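Local coordinates for protein 3-dehydroquinate dehydratase (Geobacillus kaustophilus, PDB 2YR1) that probably catalyses the cis-dehydration of 3-dehydroquinate to 3-dehydroshikimate, the third step of the chorismate pathway towards the aromatic amino acids, at residues A[88-93]-A[119-124]; A[130-135]-A[140-145]; A[153-158]-A[189-194]; A[160-165]-A[173-178]; A[164-169]-A[197-202]. All blocks are in the same frame, centred on the assembly; numbering follows the deposited sequence.

Contact 1. Residues A[88-93]-A[119-124]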
# COMPACT_ATOMS: atom_id res chain seq x y z
N GLU A 88 30.09 1.59 -3.70
CA GLU A 88 30.02 0.15 -3.88
C GLU A 88 29.48 -0.45 -2.59
O GLU A 88 28.74 -1.44 -2.60
CB GLU A 88 31.40 -0.44 -4.20
CG GLU A 88 31.37 -1.88 -4.71
CD GLU A 88 32.69 -2.30 -5.34
OE1 GLU A 88 33.74 -1.95 -4.77
OE2 GLU A 88 32.68 -2.99 -6.39
N ARG A 89 29.83 0.19 -1.47
CA ARG A 89 29.38 -0.25 -0.16
C ARG A 89 27.88 -0.03 0.02
O ARG A 89 27.32 -0.38 1.06
CB ARG A 89 30.13 0.51 0.93
CG ARG A 89 29.89 2.00 0.93
CD ARG A 89 30.73 2.70 1.99
NE ARG A 89 30.14 2.60 3.33
CZ ARG A 89 30.82 2.81 4.45
NH1 ARG A 89 32.11 3.11 4.39
NH2 ARG A 89 30.22 2.73 5.63
N GLU A 90 27.22 0.55 -0.98
CA GLU A 90 25.79 0.80 -0.89
C GLU A 90 25.04 0.35 -2.14
O GLU A 90 24.11 1.01 -2.60
CB GLU A 90 25.54 2.28 -0.60
CG GLU A 90 25.85 2.65 0.86
CD GLU A 90 25.37 4.04 1.26
OE1 GLU A 90 24.27 4.45 0.84
OE2 GLU A 90 26.11 4.73 2.01
N GLY A 91 25.47 -0.79 -2.69
CA GLY A 91 24.83 -1.36 -3.87
C GLY A 91 25.37 -0.88 -5.20
O GLY A 91 24.94 -1.35 -6.27
N GLY A 92 26.32 0.04 -5.17
CA GLY A 92 26.86 0.55 -6.41
C GLY A 92 27.91 -0.35 -7.06
O GLY A 92 28.54 -1.17 -6.40
N GLN A 93 28.07 -0.18 -8.37
CA GLN A 93 29.02 -0.93 -9.19
C GLN A 93 30.47 -0.67 -8.76
O GLN A 93 30.73 0.06 -7.80
CB GLN A 93 28.84 -0.51 -10.65
CG GLN A 93 27.48 -0.84 -11.23
CD GLN A 93 27.24 -2.33 -11.31
OE1 GLN A 93 27.97 -3.04 -11.98
NE2 GLN A 93 26.21 -2.81 -10.61
N ASP A 119 23.11 13.12 -6.25
CA ASP A 119 22.93 12.24 -5.10
C ASP A 119 24.29 12.01 -4.43
O ASP A 119 25.25 11.62 -5.09
CB ASP A 119 22.33 10.89 -5.54
CG ASP A 119 22.14 9.92 -4.37
OD1 ASP A 119 23.05 9.82 -3.52
OD2 ASP A 119 21.10 9.24 -4.30
N TYR A 120 24.37 12.25 -3.13
CA TYR A 120 25.62 12.04 -2.41
C TYR A 120 25.32 11.32 -1.10
O TYR A 120 24.29 11.58 -0.46
CB TYR A 120 26.31 13.37 -2.13
CG TYR A 120 27.80 13.25 -2.01
CD1 TYR A 120 28.56 12.78 -3.08
CD2 TYR A 120 28.47 13.62 -0.84
CE1 TYR A 120 29.94 12.68 -2.99
CE2 TYR A 120 29.85 13.52 -0.74
CZ TYR A 120 30.58 13.05 -1.83
OH TYR A 120 31.95 12.94 -1.75
N GLU A 121 26.23 10.44 -0.70
CA GLU A 121 26.06 9.62 0.50
C GLU A 121 26.24 10.33 1.83
O GLU A 121 27.25 11.00 2.06
CB GLU A 121 27.04 8.44 0.45
CG GLU A 121 27.60 8.15 -0.96
CD GLU A 121 26.59 7.47 -1.88
OE1 GLU A 121 26.67 6.24 -2.07
OE2 GLU A 121 25.72 8.19 -2.41
N LEU A 122 25.26 10.16 2.72
CA LEU A 122 25.34 10.77 4.04
C LEU A 122 26.57 10.22 4.74
O LEU A 122 27.22 10.91 5.52
CB LEU A 122 24.10 10.44 4.89
CG LEU A 122 24.10 11.18 6.24
CD1 LEU A 122 22.69 11.52 6.66
CD2 LEU A 122 24.78 10.32 7.30
N ALA A 123 26.91 8.97 4.43
CA ALA A 123 28.06 8.32 5.03
C ALA A 123 29.34 9.14 4.92
O ALA A 123 30.28 8.93 5.67
CB ALA A 123 28.26 6.95 4.41
N TYR A 124 29.37 10.08 3.98
CA TYR A 124 30.56 10.92 3.79
C TYR A 124 30.60 12.12 4.72
O TYR A 124 31.37 13.06 4.51
CB TYR A 124 30.68 11.37 2.33
CG TYR A 124 30.84 10.23 1.34
CD1 TYR A 124 31.01 10.49 -0.02
CD2 TYR A 124 30.80 8.90 1.76
CE1 TYR A 124 31.13 9.44 -0.94
CE2 TYR A 124 30.92 7.85 0.85
CZ TYR A 124 31.09 8.12 -0.50
OH TYR A 124 31.21 7.09 -1.40
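E90 and E121 form a buried, light contact between two acidic side chains. It joins the loop after strand 81-84 to the end of strand 117-121 and the short 3-10 turn that follows. E90 reaches over with its chain extended beyond CG. Its OE2 lies 3.9 Å from A123 CB and 4.1 Å from E121 CB, so this oxygen meets carbon and not a donor on that side. The two glutamates slide past each other in opposite directions. Their carboxylate planes are only 16° apart, and E90 OE1 stands 4.2 Å from E121 OE1. No hydrogen bond spans the segments, so other partners must hold the two groups. E90 OE1 accepts from the backbone N of H147, and E121 OE1 from the backbone N of S87. E121 is bent at chi2 (-74°), and its CG sits 3.5 Å above one face of the Y124 ring, towards the rim. Replacing E90 with an alanine would probably leave the H147 amide without this acceptor and open a gap beside A123. H147 is the predicted proton donor/acceptor, and R86, a predicted substrate-binding residue, lies close to E121. The arrangement is characteristic of a TIM barrel, where loops at the C-terminal ends of the strands build the active site.

Contact 2. Residues A[130-135]-A[140-145]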
# COMPACT_ATOMS: atom_id res chain seq x y z
N ASP A 130 31.72 19.86 1.35
CA ASP A 130 32.46 20.00 0.10
C ASP A 130 31.50 19.91 -1.08
O ASP A 130 31.39 20.83 -1.89
CB ASP A 130 33.50 18.89 -0.02
CG ASP A 130 34.65 19.25 -0.94
OD1 ASP A 130 34.40 19.82 -2.02
OD2 ASP A 130 35.81 18.96 -0.57
N VAL A 131 30.78 18.80 -1.19
CA VAL A 131 29.83 18.65 -2.29
C VAL A 131 28.68 19.64 -2.14
O VAL A 131 28.13 20.13 -3.13
CB VAL A 131 29.28 17.21 -2.36
CG1 VAL A 131 28.03 17.18 -3.21
CG2 VAL A 131 30.33 16.29 -2.96
N ARG A 132 28.33 19.94 -0.90
CA ARG A 132 27.26 20.88 -0.62
C ARG A 132 27.49 22.22 -1.34
O ARG A 132 26.64 22.69 -2.10
CB ARG A 132 27.17 21.13 0.89
CG ARG A 132 25.86 21.73 1.40
CD ARG A 132 25.07 22.38 0.29
NE ARG A 132 23.75 21.79 0.17
CZ ARG A 132 22.96 21.91 -0.89
NH1 ARG A 132 23.36 22.60 -1.95
NH2 ARG A 132 21.75 21.35 -0.88
N ARG A 133 28.63 22.84 -1.12
CA ARG A 133 28.87 24.12 -1.77
C ARG A 133 29.09 23.97 -3.26
O ARG A 133 28.69 24.81 -4.05
CB ARG A 133 30.02 24.85 -1.07
CG ARG A 133 29.57 25.38 0.31
CD ARG A 133 28.06 25.71 0.26
NE ARG A 133 27.46 26.04 1.56
CZ ARG A 133 26.16 25.90 1.83
NH1 ARG A 133 25.33 25.44 0.90
NH2 ARG A 133 25.69 26.23 3.03
N MET A 134 29.68 22.84 -3.62
CA MET A 134 29.93 22.53 -5.01
C MET A 134 28.60 22.57 -5.76
O MET A 134 28.51 23.09 -6.87
CB MET A 134 30.56 21.14 -5.06
CG MET A 134 31.03 20.67 -6.40
SD MET A 134 31.32 18.90 -6.25
CE MET A 134 32.79 18.87 -5.20
N THR A 135 27.56 22.03 -5.14
CA THR A 135 26.25 21.97 -5.77
C THR A 135 25.50 23.30 -5.74
O THR A 135 24.88 23.69 -6.73
CB THR A 135 25.35 20.89 -5.13
OG1 THR A 135 25.29 21.10 -3.71
CG2 THR A 135 25.93 19.50 -5.41
N VAL A 140 22.47 23.42 -8.29
CA VAL A 140 22.14 22.00 -8.38
C VAL A 140 21.57 21.53 -7.05
O VAL A 140 22.12 21.83 -5.99
CB VAL A 140 23.39 21.15 -8.70
CG1 VAL A 140 22.99 19.69 -8.80
CG2 VAL A 140 24.04 21.61 -10.00
N TRP A 141 20.47 20.80 -7.10
CA TRP A 141 19.84 20.29 -5.89
C TRP A 141 20.65 19.15 -5.31
O TRP A 141 21.27 18.38 -6.03
CB TRP A 141 18.43 19.82 -6.18
CG TRP A 141 17.56 20.94 -6.67
CD1 TRP A 141 17.25 21.23 -7.96
CD2 TRP A 141 16.87 21.89 -5.86
NE1 TRP A 141 16.40 22.30 -8.01
CE2 TRP A 141 16.14 22.73 -6.73
CE3 TRP A 141 16.79 22.12 -4.48
CZ2 TRP A 141 15.34 23.78 -6.27
CZ3 TRP A 141 15.99 23.16 -4.02
CH2 TRP A 141 15.27 23.98 -4.92
N LEU A 142 20.65 19.05 -3.98
CA LEU A 142 21.41 18.01 -3.33
C LEU A 142 20.53 17.00 -2.62
O LEU A 142 19.75 17.34 -1.73
CB LEU A 142 22.39 18.61 -2.32
CG LEU A 142 23.25 17.56 -1.59
CD1 LEU A 142 24.13 16.88 -2.61
CD2 LEU A 142 24.09 18.21 -0.50
N VAL A 143 20.67 15.75 -3.05
CA VAL A 143 19.96 14.64 -2.45
C VAL A 143 20.99 13.93 -1.57
O VAL A 143 22.06 13.53 -2.05
CB VAL A 143 19.46 13.63 -3.55
CG1 VAL A 143 18.82 12.41 -2.89
CG2 VAL A 143 18.48 14.32 -4.47
N VAL A 144 20.73 13.80 -0.27
CA VAL A 144 21.65 13.08 0.58
C VAL A 144 20.99 11.77 0.94
O VAL A 144 19.91 11.75 1.54
CB VAL A 144 22.01 13.84 1.83
CG1 VAL A 144 22.98 12.99 2.69
CG2 VAL A 144 22.68 15.17 1.43
N SER A 145 21.67 10.68 0.60
CA SER A 145 21.10 9.37 0.81
C SER A 145 21.87 8.37 1.64
O SER A 145 23.04 8.58 2.00
CB SER A 145 20.80 8.75 -0.55
OG SER A 145 21.97 8.64 -1.35
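L142 meets R132 over one face of the guanidinium group. The two side chains cross obliquely, with L142 CB 3.2 Å from R132 NH2 and L142 CD2 3.7 Å from R132 NE. The first of these is tight. The arginine is bent at chi2 and chi3, which brings its flat end back over the strand. NH2 is fixed there by a salt bridge to D171 and a hydrogen bond to the carbonyl of G169. V131 comes to the same leucine at about a right angle, CG1 to L142 CD1 at 4.0 Å. T135 also crosses L142 at about a right angle. Its OG1 lies between the backbone N and the carbonyl carbon (chi1 54°), from where it donates to R132 O at 2.6 Å. The hydroxyl is thus tied to its own helix. Nearer the turn between helix and strand, V140 N donates to T135 O at 2.9 Å, with an N-H...O angle of 163°. This bond ties the last turn of helix 127-137 to the start of strand 141-148. The two run nearly antiparallel, at 154°, with axes 8.5 Å apart. This is the helix-to-strand return of a right-handed beta-alpha-beta unit, the repeating element of the TIM barrel.

Contact 3. Residues A[153-158]-A[189-194]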
# COMPACT_ATOMS: atom_id res chain seq x y z
N PRO A 153 17.21 -1.45 9.27
CA PRO A 153 17.52 -1.01 10.64
C PRO A 153 16.28 -0.54 11.39
O PRO A 153 15.20 -0.43 10.83
CB PRO A 153 18.55 0.12 10.43
CG PRO A 153 18.38 0.53 9.03
CD PRO A 153 18.00 -0.71 8.27
N ARG A 154 16.44 -0.28 12.69
CA ARG A 154 15.30 0.15 13.47
C ARG A 154 14.80 1.52 13.03
O ARG A 154 15.56 2.33 12.50
CB ARG A 154 15.64 0.17 14.95
CG ARG A 154 14.43 0.36 15.83
CD ARG A 154 14.75 0.10 17.29
NE ARG A 154 13.57 -0.32 18.03
CZ ARG A 154 13.60 -0.90 19.23
NH1 ARG A 154 14.76 -1.13 19.84
NH2 ARG A 154 12.47 -1.26 19.82
N LYS A 155 13.51 1.77 13.26
CA LYS A 155 12.89 3.04 12.91
C LYS A 155 13.71 4.23 13.42
O LYS A 155 13.86 5.22 12.72
CB LYS A 155 11.48 3.11 13.50
CG LYS A 155 10.85 4.48 13.39
CD LYS A 155 9.77 4.70 14.44
CE LYS A 155 10.36 4.89 15.85
NZ LYS A 155 11.38 5.99 15.97
N GLU A 156 14.25 4.13 14.63
CA GLU A 156 15.07 5.23 15.18
C GLU A 156 16.28 5.57 14.30
O GLU A 156 16.65 6.72 14.14
CB GLU A 156 15.56 4.86 16.58
CG GLU A 156 15.78 6.07 17.48
CD GLU A 156 17.23 6.58 17.54
OE1 GLU A 156 17.86 6.78 16.46
OE2 GLU A 156 17.73 6.81 18.68
N THR A 157 16.92 4.54 13.77
CA THR A 157 18.11 4.72 12.94
C THR A 157 17.73 5.41 11.63
O THR A 157 18.43 6.32 11.18
CB THR A 157 18.75 3.35 12.64
OG1 THR A 157 18.91 2.66 13.88
CG2 THR A 157 20.10 3.50 11.99
N LEU A 158 16.61 5.00 11.04
CA LEU A 158 16.15 5.59 9.79
C LEU A 158 15.77 7.05 10.01
O LEU A 158 16.08 7.92 9.19
CB LEU A 158 14.95 4.79 9.25
CG LEU A 158 15.29 3.32 8.94
CD1 LEU A 158 14.08 2.60 8.37
CD2 LEU A 158 16.47 3.28 7.96
N LEU A 189 7.85 2.50 6.40
CA LEU A 189 6.77 3.49 6.21
C LEU A 189 6.61 4.34 7.47
O LEU A 189 6.40 5.56 7.40
CB LEU A 189 5.46 2.79 5.86
CG LEU A 189 5.43 2.03 4.53
CD1 LEU A 189 4.07 1.38 4.33
CD2 LEU A 189 5.75 2.97 3.39
N GLN A 190 6.71 3.71 8.63
CA GLN A 190 6.58 4.44 9.90
C GLN A 190 7.67 5.50 10.00
O GLN A 190 7.42 6.62 10.42
CB GLN A 190 6.72 3.49 11.09
CG GLN A 190 5.68 2.39 11.15
CD GLN A 190 6.18 1.19 11.95
OE1 GLN A 190 6.64 1.34 13.09
NE2 GLN A 190 6.10 -0.00 11.36
N ALA A 191 8.90 5.13 9.67
CA ALA A 191 9.99 6.09 9.74
C ALA A 191 9.75 7.23 8.75
O ALA A 191 10.11 8.38 9.02
CB ALA A 191 11.33 5.42 9.43
N THR A 192 9.20 6.91 7.59
CA THR A 192 8.95 7.92 6.57
C THR A 192 7.97 8.95 7.11
O THR A 192 8.23 10.15 7.06
CB THR A 192 8.37 7.28 5.30
OG1 THR A 192 9.29 6.28 4.82
CG2 THR A 192 8.15 8.34 4.22
N GLU A 193 6.85 8.45 7.63
CA GLU A 193 5.80 9.29 8.19
C GLU A 193 6.31 10.11 9.39
O GLU A 193 5.94 11.28 9.56
CB GLU A 193 4.60 8.41 8.61
CG GLU A 193 3.39 9.18 9.17
CD GLU A 193 2.79 10.20 8.18
OE1 GLU A 193 2.65 9.89 6.98
OE2 GLU A 193 2.45 11.32 8.62
N GLU A 194 7.12 9.50 10.23
CA GLU A 194 7.66 10.27 11.36
C GLU A 194 8.62 11.35 10.86
O GLU A 194 8.58 12.48 11.33
CB GLU A 194 8.38 9.36 12.34
CG GLU A 194 7.46 8.65 13.27
CD GLU A 194 8.15 7.58 14.07
OE1 GLU A 194 9.40 7.58 14.11
OE2 GLU A 194 7.44 6.74 14.67
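K155 and E194 form a salt bridge between helix 155-167 and helix 182-198. K155 NZ donates to E194 OE1 at 3.1 Å, on the syn side of that oxygen. The lysine does not reach straight out. CG is anti to the backbone N (chi1 170°), which sends the chain towards the other helix. As modelled, two bends follow, at chi3 73° and chi4 55°, and they curl the ammonium group back towards the carboxylate. K155 CD comes within 2.9 Å of E194 OE1, too short for carbon and oxygen, so these bends are doubtful. E194 is built differently. CG lies beside its backbone N, anti to the carbonyl carbon, and the chain beyond it is extended. The two side chains cross at about a right angle. Deeper in the protein the helices come close at A191. K155 CG lies 4.1 Å from A191 CA, and L158 CB lies 3.7 Å from A191 CB. The small alanine lets the two backbones approach, with K155 CA and A191 CA 5.3 Å apart. L158 also packs on Y148 and V177 of the barrel strands. On helix 182-198, L189 packs on L186 of the second subunit, so this helix also serves the dimer. The chemistry is layered. An apolar contact lies inward and an ion pair lies over it, nearer solvent, where its contribution to holding the two helices together is probably modest.

Contact 4. Residues A[160-165]-A[173-178]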
# COMPACT_ATOMS: atom_id res chain seq x y z
N ALA A 160 16.95 9.03 12.38
CA ALA A 160 18.19 9.75 12.63
C ALA A 160 18.94 10.04 11.32
O ALA A 160 19.44 11.15 11.12
CB ALA A 160 19.09 8.95 13.58
N ASP A 161 18.99 9.06 10.41
CA ASP A 161 19.65 9.27 9.12
C ASP A 161 19.06 10.44 8.36
O ASP A 161 19.79 11.27 7.83
CB ASP A 161 19.52 8.03 8.21
CG ASP A 161 20.40 6.87 8.65
OD1 ASP A 161 21.52 7.12 9.16
OD2 ASP A 161 19.97 5.72 8.47
N MET A 162 17.74 10.51 8.30
CA MET A 162 17.08 11.58 7.58
C MET A 162 17.25 12.92 8.29
O MET A 162 17.37 13.96 7.65
CB MET A 162 15.60 11.25 7.37
CG MET A 162 15.37 10.20 6.29
SD MET A 162 13.66 9.73 6.01
CE MET A 162 13.35 8.57 7.39
N ARG A 163 17.24 12.91 9.62
CA ARG A 163 17.42 14.17 10.33
C ARG A 163 18.81 14.72 10.04
O ARG A 163 18.96 15.91 9.81
CB ARG A 163 17.24 13.96 11.84
CG ARG A 163 15.81 13.67 12.26
CD ARG A 163 15.50 14.31 13.60
NE ARG A 163 16.17 13.64 14.70
CZ ARG A 163 16.66 14.27 15.77
NH1 ARG A 163 16.56 15.59 15.87
NH2 ARG A 163 17.26 13.58 16.73
N GLN A 164 19.80 13.84 10.02
CA GLN A 164 21.19 14.23 9.77
C GLN A 164 21.38 14.73 8.34
O GLN A 164 22.11 15.70 8.10
CB GLN A 164 22.11 13.04 10.04
CG GLN A 164 23.54 13.41 10.38
CD GLN A 164 23.69 13.86 11.82
OE1 GLN A 164 23.16 14.89 12.22
NE2 GLN A 164 24.42 13.07 12.60
N ALA A 165 20.73 14.07 7.38
CA ALA A 165 20.84 14.48 5.99
C ALA A 165 20.41 15.95 5.90
O ALA A 165 21.08 16.76 5.26
CB ALA A 165 19.95 13.60 5.12
N ALA A 173 16.17 14.28 1.37
CA ALA A 173 16.76 13.22 2.17
C ALA A 173 16.30 11.88 1.61
O ALA A 173 15.10 11.69 1.36
CB ALA A 173 16.33 13.35 3.61
N LYS A 174 17.23 10.95 1.40
CA LYS A 174 16.82 9.65 0.87
C LYS A 174 17.33 8.45 1.67
O LYS A 174 18.50 8.40 2.06
CB LYS A 174 17.28 9.53 -0.59
CG LYS A 174 17.04 8.15 -1.22
CD LYS A 174 17.58 8.05 -2.65
CE LYS A 174 17.50 6.62 -3.14
NZ LYS A 174 18.42 6.32 -4.27
N VAL A 175 16.43 7.50 1.96
CA VAL A 175 16.83 6.27 2.66
C VAL A 175 16.17 5.05 2.01
O VAL A 175 14.96 5.04 1.77
CB VAL A 175 16.45 6.25 4.18
CG1 VAL A 175 17.20 7.35 4.95
CG2 VAL A 175 14.97 6.42 4.34
N ALA A 176 16.96 4.02 1.72
CA ALA A 176 16.39 2.80 1.16
C ALA A 176 16.79 1.60 2.04
O ALA A 176 17.89 1.57 2.58
CB ALA A 176 16.86 2.59 -0.30
N VAL A 177 15.89 0.64 2.22
CA VAL A 177 16.19 -0.52 3.03
C VAL A 177 15.79 -1.81 2.33
O VAL A 177 15.02 -1.80 1.37
CB VAL A 177 15.48 -0.47 4.41
CG1 VAL A 177 15.97 0.73 5.22
CG2 VAL A 177 13.95 -0.41 4.23
N MET A 178 16.34 -2.93 2.82
CA MET A 178 16.02 -4.25 2.27
C MET A 178 15.22 -4.96 3.34
O MET A 178 15.78 -5.35 4.39
CB MET A 178 17.27 -5.06 1.97
CG MET A 178 16.95 -6.39 1.30
SD MET A 178 16.37 -6.10 -0.35
CE MET A 178 17.83 -6.62 -1.31
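V175 and M162 carry this buried contact, with A173 next. V175 divides its two methyl groups along the methionine. CG1 lies 3.6 Å from M162 CG, and CG2 lies 3.9 Å from M162 SD. The two side chains cross at about a right angle. M162 is extended at chi2 (179°) and bends at the sulfur, so that CE turns back and lies near V175 CG2. V175 CG1 also touches D161 CB at 4.1 Å. The carboxylate of D161 goes to the hydroxyl of Y148. A173 is met from the helix by two side chains, A165 CB at 3.9 Å and M162 CG at 4.2 Å. No hydrogen bond crosses, and the contact is almost wholly between carbon and sulfur atoms. With a glycine in place of V175, M162 CG and SD would lose their strand-side neighbour, and the methionine would probably be held less firmly. K174, the predicted Schiff-base lysine, lies between A173 and V175, and its CB points away from the helix. Helix 155-167 runs nearly antiparallel to strand 172-177, at 154° and 7.8 Å between axes. The strand lies between strands 141-148 and 203-207, and M162 also reaches L203 and A195 of helix 182-198.

Contact 5. Residues A[164-169]-A[197-202]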
# COMPACT_ATOMS: atom_id res chain seq x y z
N GLN A 164 19.80 13.84 10.02
CA GLN A 164 21.19 14.23 9.77
C GLN A 164 21.38 14.73 8.34
O GLN A 164 22.11 15.70 8.10
CB GLN A 164 22.11 13.04 10.04
CG GLN A 164 23.54 13.41 10.38
CD GLN A 164 23.69 13.86 11.82
OE1 GLN A 164 23.16 14.89 12.22
NE2 GLN A 164 24.42 13.07 12.60
N ALA A 165 20.73 14.07 7.38
CA ALA A 165 20.84 14.48 5.99
C ALA A 165 20.41 15.95 5.90
O ALA A 165 21.08 16.76 5.26
CB ALA A 165 19.95 13.60 5.12
N GLU A 166 19.30 16.28 6.55
CA GLU A 166 18.82 17.65 6.54
C GLU A 166 19.84 18.52 7.28
O GLU A 166 20.12 19.63 6.85
CB GLU A 166 17.44 17.76 7.21
CG GLU A 166 16.90 19.20 7.23
CD GLU A 166 15.59 19.31 7.99
OE1 GLU A 166 15.52 18.81 9.13
OE2 GLU A 166 14.63 19.88 7.45
N ARG A 167 20.39 18.02 8.38
CA ARG A 167 21.40 18.77 9.14
C ARG A 167 22.61 19.15 8.25
O ARG A 167 23.18 20.24 8.40
CB ARG A 167 21.92 17.96 10.33
CG ARG A 167 20.86 17.55 11.34
CD ARG A 167 21.04 18.27 12.66
NE ARG A 167 20.04 17.86 13.64
CZ ARG A 167 19.98 16.66 14.20
NH1 ARG A 167 20.86 15.71 13.90
NH2 ARG A 167 19.01 16.39 15.07
N TYR A 168 23.00 18.25 7.34
CA TYR A 168 24.13 18.50 6.45
C TYR A 168 23.81 19.38 5.25
O TYR A 168 24.64 19.57 4.36
CB TYR A 168 24.73 17.18 5.94
CG TYR A 168 25.54 16.43 6.96
CD1 TYR A 168 25.24 15.11 7.29
CD2 TYR A 168 26.66 17.01 7.57
CE1 TYR A 168 26.00 14.38 8.19
CE2 TYR A 168 27.44 16.29 8.49
CZ TYR A 168 27.11 14.98 8.79
OH TYR A 168 27.87 14.24 9.66
N GLY A 169 22.59 19.90 5.19
CA GLY A 169 22.22 20.77 4.10
C GLY A 169 21.51 20.14 2.92
O GLY A 169 21.37 20.77 1.87
N ARG A 197 6.97 14.54 9.40
CA ARG A 197 6.50 15.50 10.38
C ARG A 197 7.64 16.26 11.07
O ARG A 197 7.40 17.30 11.68
CB ARG A 197 5.66 14.76 11.43
CG ARG A 197 4.24 14.53 10.97
CD ARG A 197 3.57 13.48 11.79
NE ARG A 197 2.12 13.61 11.79
CZ ARG A 197 1.38 13.77 10.69
NH1 ARG A 197 1.97 13.82 9.50
NH2 ARG A 197 0.06 13.86 10.79
N GLU A 198 8.86 15.75 10.94
CA GLU A 198 10.03 16.38 11.57
C GLU A 198 10.89 17.25 10.65
O GLU A 198 11.40 18.29 11.10
CB GLU A 198 10.91 15.30 12.21
CG GLU A 198 12.09 15.83 13.03
CD GLU A 198 11.68 16.40 14.38
OE1 GLU A 198 11.30 15.62 15.28
OE2 GLU A 198 11.73 17.63 14.54
N LEU A 199 11.04 16.86 9.39
CA LEU A 199 11.86 17.62 8.44
C LEU A 199 11.11 18.66 7.61
O LEU A 199 9.91 18.55 7.37
CB LEU A 199 12.60 16.67 7.48
CG LEU A 199 13.33 15.48 8.08
CD1 LEU A 199 14.39 15.01 7.10
CD2 LEU A 199 13.95 15.84 9.40
N ALA A 200 11.84 19.67 7.15
CA ALA A 200 11.22 20.72 6.34
C ALA A 200 11.41 20.44 4.85
O ALA A 200 10.78 21.10 4.02
CB ALA A 200 11.81 22.10 6.71
N ILE A 201 12.25 19.47 4.52
CA ILE A 201 12.55 19.15 3.12
C ILE A 201 11.89 17.83 2.66
O ILE A 201 11.45 17.04 3.49
CB ILE A 201 14.07 19.01 2.90
CG1 ILE A 201 14.60 17.83 3.73
CG2 ILE A 201 14.79 20.30 3.31
CD1 ILE A 201 16.09 17.49 3.49
N PRO A 202 11.79 17.61 1.34
CA PRO A 202 11.18 16.39 0.78
C PRO A 202 11.98 15.15 1.19
O PRO A 202 13.18 15.23 1.46
CB PRO A 202 11.23 16.63 -0.74
CG PRO A 202 11.07 18.15 -0.82
CD PRO A 202 12.01 18.62 0.27
O HOH W 1 13.53 20.28 10.27
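A200 N donates to E166 OE2 at 2.8 Å, the one direct hydrogen bond between the two segments. It is nearly straight, with an N-H...O angle of 171°. The amide meets the oxygen on its syn side, 23° out of the carboxylate plane. The other oxygen, OE1, takes a hydrogen bond from a water at 2.7 Å, and the same water donates to E198 O at 3.0 Å. One carboxylate thus holds the backbone of the second segment at two points, once directly and once through water. Its reach comes from a fully extended chain (chi1 180°). Apolar groups line this chain on its way. I201 CD1 lies 4.0 Å and L199 CD1 4.1 Å from E166 CB. At the far end L199 CD2 comes within 3.4 Å of E166 OE1. Both L199 and I201 run past the glutamate in the opposite direction. L199 also packs on M162 and R163 of the same helix as E166. The helix stops after R167. G169, the first residue to leave the helical conformation, has positive phi and two bonds back into the last turn, one from its N to E166 O, a Schellman motif. Helix 182-198 ends close by, and the chain then leads through P202 into strand 203-207. The arrangement belongs to the N-terminal end of the barrel strands, where TIM-barrel helices finish and their loops enter the sheet.

Overall arrangement
The contacts follow the chain through adjacent beta-alpha units of one barrel. Contact 1 closes before contact 2 opens, and contact 2 before the others begin. Contact 4 is nested inside the loop closed by contact 3, and contacts 3 and 5 alternate. Strands 117-121, 141-148 and 172-177 are neighbours in the parallel sheet and link contacts 1, 2 and 4. Helix 155-167 is shared by contacts 3, 4 and 5, whose centres are 9 to 14 Å apart. Contact 4 holds the predicted Schiff-base lysine and contact 1 lies beside the predicted proton donor/acceptor. Contacts 2 and 4 set helices on the sheet, contact 3 joins helices 155-167 and 182-198, and contact 5 the end of the first to the loop after the second.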